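Local coordinates for protein L-amino acid deaminase (Proteus vulgaris, PDB 5HXW) that binds FAD and, as a membrane-bound L-amino acid deaminase, probably catalyses the oxidative deamination of L-amino acids, at residues I300-V305 against F324-S329; M247-V252 against T342-D347. One frame throughout, in Å; residues are numbered along the deposited sequence.

Contact 1: residues I300-V305 against F324-S329; sequences IVAPVV and FPVHIS. With 16A (cetyl-trimethyl-ammonium), chain J.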
loop_
_atom_site.group_PDB
_atom_site.type_symbol
_atom_site.label_atom_id
_atom_site.label_comp_id
_atom_site.label_asym_id
_atom_site.label_seq_id
_atom_site.Cartn_x
_atom_site.Cartn_y
_atom_site.Cartn_z
ATOM N N ILE A 300 -9.146 0.777 12.287
ATOM C CA ILE A 300 -8.133 1.739 11.837
ATOM C C ILE A 300 -8.070 2.894 12.845
ATOM O O ILE A 300 -9.093 3.500 13.174
ATOM C CB ILE A 300 -8.436 2.286 10.410
ATOM C CG1 ILE A 300 -8.686 1.152 9.391
ATOM C CG2 ILE A 300 -7.354 3.257 9.937
ATOM C CD1 ILE A 300 -7.487 0.298 9.016
ATOM N N VAL A 301 -6.864 3.182 13.333
ATOM C CA VAL A 301 -6.638 4.258 14.297
ATOM C C VAL A 301 -6.080 5.484 13.572
ATOM O O VAL A 301 -5.005 5.420 12.978
ATOM C CB VAL A 301 -5.709 3.799 15.457
ATOM C CG1 VAL A 301 -5.223 4.976 16.289
ATOM C CG2 VAL A 301 -6.424 2.801 16.355
ATOM N N ALA A 302 -6.826 6.588 13.610
ATOM C CA ALA A 302 -6.349 7.866 13.078
ATOM C C ALA A 302 -5.871 8.785 14.212
ATOM O O ALA A 302 -6.698 9.307 14.976
ATOM C CB ALA A 302 -7.419 8.545 12.228
ATOM N N PRO A 303 -4.535 8.967 14.339
ATOM C CA PRO A 303 -4.019 9.873 15.373
ATOM C C PRO A 303 -4.249 11.337 15.012
ATOM O O PRO A 303 -4.232 11.695 13.831
ATOM C CB PRO A 303 -2.522 9.559 15.414
ATOM C CG PRO A 303 -2.201 9.021 14.061
ATOM C CD PRO A 303 -3.447 8.352 13.549
ATOM N N VAL A 304 -4.478 12.161 16.030
ATOM C CA VAL A 304 -4.632 13.604 15.861
ATOM C C VAL A 304 -3.259 14.208 15.562
ATOM O O VAL A 304 -2.324 14.042 16.344
ATOM C CB VAL A 304 -5.262 14.265 17.114
ATOM C CG1 VAL A 304 -5.422 15.770 16.926
ATOM C CG2 VAL A 304 -6.612 13.640 17.434
ATOM N N VAL A 305 -3.149 14.870 14.410
ATOM C CA VAL A 305 -1.963 15.657 14.043
ATOM C C VAL A 305 -2.338 17.136 13.868
ATOM O O VAL A 305 -3.508 17.498 14.032
ATOM C CB VAL A 305 -1.237 15.096 12.788
ATOM C CG1 VAL A 305 -0.530 13.787 13.115
ATOM C CG2 VAL A 305 -2.189 14.937 11.604
ATOM N N PHE A 324 -17.818 1.579 9.434
ATOM C CA PHE A 324 -16.481 2.163 9.311
ATOM C C PHE A 324 -15.736 2.140 10.648
ATOM O O PHE A 324 -16.282 2.569 11.671
ATOM C CB PHE A 324 -16.557 3.589 8.765
ATOM C CG PHE A 324 -15.406 3.962 7.880
ATOM C CD1 PHE A 324 -15.359 3.521 6.553
ATOM C CD2 PHE A 324 -14.367 4.759 8.361
ATOM C CE1 PHE A 324 -14.294 3.865 5.726
ATOM C CE2 PHE A 324 -13.306 5.113 7.533
ATOM C CZ PHE A 324 -13.266 4.662 6.218
ATOM N N PRO A 325 -14.480 1.650 10.636
ATOM C CA PRO A 325 -13.787 1.302 11.866
ATOM C C PRO A 325 -12.744 2.321 12.363
ATOM O O PRO A 325 -11.825 1.939 13.098
ATOM C CB PRO A 325 -13.102 -0.013 11.479
ATOM C CG PRO A 325 -12.875 0.090 9.991
ATOM C CD PRO A 325 -13.682 1.245 9.463
ATOM N N VAL A 326 -12.890 3.591 11.982
ATOM C CA VAL A 326 -11.903 4.614 12.353
ATOM C C VAL A 326 -12.142 5.181 13.755
ATOM O O VAL A 326 -13.209 5.729 14.042
ATOM C CB VAL A 326 -11.738 5.718 11.272
ATOM C CG1 VAL A 326 -10.933 6.903 11.794
ATOM C CG2 VAL A 326 -11.035 5.146 10.053
ATOM N N HIS A 327 -11.137 5.010 14.617
ATOM C CA HIS A 327 -11.087 5.649 15.931
ATOM C C HIS A 327 -10.131 6.836 15.922
ATOM O O HIS A 327 -8.990 6.728 15.456
ATOM C CB HIS A 327 -10.665 4.659 17.025
ATOM C CG HIS A 327 -11.765 3.750 17.481
ATOM N ND1 HIS A 327 -11.598 2.388 17.600
ATOM C CD2 HIS A 327 -13.043 4.005 17.850
ATOM C CE1 HIS A 327 -12.725 1.841 18.018
ATOM N NE2 HIS A 327 -13.619 2.801 18.177
ATOM N N ILE A 328 -10.622 7.966 16.427
ATOM C CA ILE A 328 -9.808 9.159 16.654
ATOM C C ILE A 328 -9.011 8.919 17.936
ATOM O O ILE A 328 -9.576 8.539 18.968
ATOM C CB ILE A 328 -10.680 10.447 16.757
ATOM C CG1 ILE A 328 -11.533 10.672 15.487
ATOM C CG2 ILE A 328 -9.848 11.678 17.119
ATOM C CD1 ILE A 328 -10.782 10.791 14.170
ATOM N N SER A 329 -7.701 9.130 17.852
ATOM C CA SER A 329 -6.799 8.866 18.967
ATOM C C SER A 329 -5.862 10.034 19.236
ATOM O O SER A 329 -5.344 10.657 18.307
ATOM C CB SER A 329 -5.997 7.595 18.695
ATOM O OG SER A 329 -5.099 7.310 19.749
HETATM C C1 16A J . -12.064 14.994 12.506
HETATM C C2 16A J . -10.767 14.371 12.041
HETATM C C3 16A J . -11.033 13.205 11.096
HETATM C C4 16A J . -9.741 12.464 10.773
HETATM C C5 16A J . -10.023 11.038 10.321
HETATM C C6 16A J . -8.979 10.580 9.311
HETATM C C7 16A J . -9.376 9.255 8.672
HETATM C C8 16A J . -8.141 8.441 8.309
HETATM C C9 16A J . -8.385 7.639 7.038
HETATM C C10 16A J . -8.381 6.140 7.324
HETATM C C11 16A J . -9.431 5.412 6.494
HETATM C C12 16A J . -8.785 4.648 5.342
HETATM C C13 16A J . -9.053 3.152 5.442
HETATM C C14 16A J . -8.128 2.375 4.510
HETATM C C15 16A J . -7.605 1.109 5.181
HETATM C C16 16A J . -7.395 -0.007 4.146
HETATM N N1 16A J . -6.320 -0.994 4.422
HETATM C C17 16A J . -6.386 -2.026 3.381
HETATM C C18 16A J . -4.977 -0.404 4.347
HETATM C C19 16A J . -6.488 -1.674 5.719
#

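Contact 2: residues M247-V252 against T342-D347; sequences MQNLNV and THWNLD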
loop_
_atom_site.group_PDB
_atom_site.type_symbol
_atom_site.label_atom_id
_atom_site.label_comp_id
_atom_site.label_asym_id
_atom_site.label_seq_id
_atom_site.Cartn_x
_atom_site.Cartn_y
_atom_site.Cartn_z
ATOM N N MET A 247 6.637 17.500 -0.125
ATOM C CA MET A 247 6.026 18.517 -0.990
ATOM C C MET A 247 5.689 19.816 -0.243
ATOM O O MET A 247 5.516 20.871 -0.873
ATOM C CB MET A 247 4.791 17.959 -1.706
ATOM C CG MET A 247 5.042 16.747 -2.602
ATOM S SD MET A 247 6.297 16.965 -3.883
ATOM C CE MET A 247 5.499 18.136 -4.985
ATOM N N GLN A 248 5.591 19.730 1.086
ATOM C CA GLN A 248 5.438 20.904 1.953
ATOM C C GLN A 248 6.612 21.870 1.842
ATOM O O GLN A 248 6.410 23.078 1.713
ATOM C CB GLN A 248 5.269 20.486 3.410
ATOM C CG GLN A 248 3.879 20.719 3.965
ATOM C CD GLN A 248 3.884 20.857 5.473
ATOM O OE1 GLN A 248 4.402 19.997 6.192
ATOM N NE2 GLN A 248 3.301 21.943 5.962
ATOM N N ASN A 249 7.829 21.322 1.890
ATOM C CA ASN A 249 9.069 22.090 1.735
ATOM C C ASN A 249 9.209 22.744 0.357
ATOM O O ASN A 249 9.947 23.722 0.205
ATOM C CB ASN A 249 10.284 21.201 2.024
ATOM C CG ASN A 249 11.538 21.997 2.351
ATOM O OD1 ASN A 249 11.473 23.083 2.929
ATOM N ND2 ASN A 249 12.693 21.448 1.991
ATOM N N LEU A 250 8.503 22.189 -0.630
ATOM C CA LEU A 250 8.436 22.747 -1.984
ATOM C C LEU A 250 7.162 23.578 -2.200
ATOM O O LEU A 250 6.850 23.969 -3.334
ATOM C CB LEU A 250 8.557 21.636 -3.043
ATOM C CG LEU A 250 9.723 20.635 -3.029
ATOM C CD1 LEU A 250 9.505 19.600 -4.119
ATOM C CD2 LEU A 250 11.093 21.289 -3.179
ATOM N N ASN A 251 6.449 23.849 -1.101
ATOM C CA ASN A 251 5.214 24.656 -1.076
ATOM C C ASN A 251 4.066 24.147 -1.963
ATOM O O ASN A 251 3.358 24.934 -2.605
ATOM C CB ASN A 251 5.520 26.143 -1.323
ATOM C CG ASN A 251 6.217 26.797 -0.146
ATOM O OD1 ASN A 251 5.612 27.024 0.907
ATOM N ND2 ASN A 251 7.496 27.114 -0.320
ATOM N N VAL A 252 3.901 22.823 -1.987
ATOM C CA VAL A 252 2.793 22.159 -2.679
ATOM C C VAL A 252 2.010 21.332 -1.655
ATOM O O VAL A 252 2.563 20.437 -1.007
ATOM C CB VAL A 252 3.281 21.279 -3.866
ATOM C CG1 VAL A 252 2.139 20.460 -4.466
ATOM C CG2 VAL A 252 3.932 22.134 -4.948
ATOM N N THR A 342 7.891 22.716 8.789
ATOM C CA THR A 342 7.191 22.820 7.508
ATOM C C THR A 342 8.176 23.220 6.410
ATOM O O THR A 342 7.930 22.973 5.227
ATOM C CB THR A 342 6.015 23.821 7.564
ATOM O OG1 THR A 342 6.501 25.123 7.915
ATOM C CG2 THR A 342 4.965 23.383 8.587
ATOM N N HIS A 343 9.288 23.836 6.822
ATOM C CA HIS A 343 10.351 24.274 5.917
ATOM C C HIS A 343 11.743 24.077 6.501
ATOM O O HIS A 343 11.962 24.272 7.699
ATOM C CB HIS A 343 10.149 25.729 5.496
ATOM C CG HIS A 343 9.110 25.899 4.435
ATOM N ND1 HIS A 343 7.766 26.011 4.723
ATOM C CD2 HIS A 343 9.212 25.943 3.087
ATOM C CE1 HIS A 343 7.086 26.130 3.598
ATOM N NE2 HIS A 343 7.939 26.094 2.590
ATOM N N TRP A 344 12.669 23.672 5.634
ATOM C CA TRP A 344 14.068 23.463 5.994
ATOM C C TRP A 344 14.986 23.705 4.801
ATOM O O TRP A 344 14.608 23.462 3.648
ATOM C CB TRP A 344 14.290 22.056 6.562
ATOM C CG TRP A 344 13.869 20.947 5.634
ATOM C CD1 TRP A 344 14.656 20.290 4.727
ATOM C CD2 TRP A 344 12.560 20.370 5.519
ATOM N NE1 TRP A 344 13.921 19.344 4.059
ATOM C CE2 TRP A 344 12.633 19.367 4.523
ATOM C CE3 TRP A 344 11.331 20.602 6.163
ATOM C CZ2 TRP A 344 11.523 18.592 4.152
ATOM C CZ3 TRP A 344 10.223 19.830 5.792
ATOM C CH2 TRP A 344 10.332 18.835 4.796
ATOM N N ASN A 345 16.187 24.198 5.095
ATOM C CA ASN A 345 17.233 24.384 4.098
ATOM C C ASN A 345 17.832 23.042 3.698
ATOM O O ASN A 345 17.931 22.127 4.521
ATOM C CB ASN A 345 18.313 25.319 4.635
ATOM C CG ASN A 345 17.787 26.714 4.917
ATOM O OD1 ASN A 345 17.442 27.461 3.999
ATOM N ND2 ASN A 345 17.726 27.075 6.196
ATOM N N LEU A 346 18.229 22.932 2.432
ATOM C CA LEU A 346 18.703 21.661 1.874
ATOM C C LEU A 346 20.121 21.277 2.324
ATOM O O LEU A 346 20.575 20.158 2.074
ATOM C CB LEU A 346 18.566 21.650 0.340
ATOM C CG LEU A 346 17.201 21.974 -0.296
ATOM C CD1 LEU A 346 17.285 21.927 -1.815
ATOM C CD2 LEU A 346 16.083 21.064 0.195
ATOM N N ASP A 347 20.802 22.203 2.996
ATOM C CA ASP A 347 22.126 21.953 3.566
ATOM C C ASP A 347 22.068 21.580 5.056
ATOM O O ASP A 347 23.109 21.360 5.685
ATOM C CB ASP A 347 23.052 23.158 3.331
ATOM C CG ASP A 347 22.538 24.437 3.980
ATOM O OD1 ASP A 347 21.430 24.892 3.624
ATOM O OD2 ASP A 347 23.254 24.995 4.840
#

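Contact 1: residues I300-V305 against F324-S329
Ile300 and Val326 begin a run of four parallel beta bridges that continues through Val301 with His327 and Ala302 with Ile328 to Pro303 with Ser329. Five backbone hydrogen bonds join the segments. His327 N gives to Ile300 O at 2.9 Å, Ala302 N to His327 O at 2.8 Å, and Ser329 N to Ala302 O at 3.1 Å. Ile300 and Ala302 each use N and O to bond the residues on either side of their bridge partner, as in parallel pairing. Ile300 N to Pro325 O and Val304 N to Ser329 O bring in Pro325 and Val304, just outside the bridged residues, at the two ends of the pattern. Ile300 O also receives a CA-H...O contact from Val326.

Apolar contacts occupy the face bearing Ile300, Ala302, Val326 and Ile328. The two methyls of Val326 divide the work: CG1, anti to the backbone N (chi1 168°), meets Ala302 CB, while CG2 lies 3.9 Å from Ile300 CB. On the other face, Val301 CG1 packs 3.6 Å from Ser329 CB.

Ile300, Ala302, Val326 and Ile328 also line the alkyl chain of a bound cetyl-trimethyl-ammonium. Ala302 CB approaches C6 of the detergent, Ile328 CD1 lies 3.9 Å from its C3, and Ile300 CD1 reaches C15, nearer the ammonium end. Phe324, in the loop leading into strand 326-329, adds its ring edge at C11.

Strands 293-303 and 326-329, with helix 308-311 between them, form a beta-alpha-beta unit. Strand 257-266 borders strand 293-303 as its antiparallel neighbour, Val301 bonding to Tyr260, and helix 332-339 packs against Pro303 and Val304.

Contact 2: residues M247-V252 against T342-D347
The Asn249 side chain meets Trp344 at both its indole and its backbone. The Asn249 amide lies stacked over one face of the indole, the two planes 19° apart, and CB sits 3.7 Å from the centroid of the six-membered ring in a CH-pi contact. The same amide grips the Trp344 backbone twice: Trp344 N gives a nearly straight bond to Asn249 OD1 at 3.0 Å, coming from above the carbonyl plane, and Asn249 ND2 returns one to Trp344 O at 3.2 Å. With CG anti to the backbone N (chi1 -160°), the amide projects across the indole to reach both backbone atoms.

Beside this pair, Asn251 OD1 lies at the edge of the His343 ring and accepts a weak hydrogen bond from NE2. Gln248 NE2 packs 3.4 Å from the methyl CG2 of Thr342.

Further out, a Schellman motif closes the helix that contains Met247 and Gln248: Val252 N bonds to Met247 O, Asn251 N to Gln248 O, and Asn251 is the C-prime residue, with positive phi. This turn probably sets the directions of Asn249 and Asn251. On the opposing segment, Trp344 NE1 bonds to Arg211 O of strand 210-216, which, with the stacked amide, would limit the indole's rotation.

One side-chain amide thus satisfies both polar atoms of a backbone residue, and the two bonds, with the stack, probably hold the amide's orientation. The asparagine acts much like a strand neighbour between two segments without strand pairing.

Contacts 1 and 2 have centres 27 Å apart and nearest atoms about 10 Å apart, without touching. Along the chain, 247-252 comes first, then both segments of contact 1, then 342-347, so contact 2 brings together the ends of a long excursion that includes the whole of contact 1. Helix 332-339 leads from strand 326-329 towards the loop of contact 2. Contact 1 belongs to the large mixed sheet, whereas contact 2 joins a helix end to a surface loop. Both approach FAD: the Ile300 side chain is about 6 Å from it and that of Trp344 about 7 Å, so two separate parts of the fold each come near the cofactor without either contact touching it.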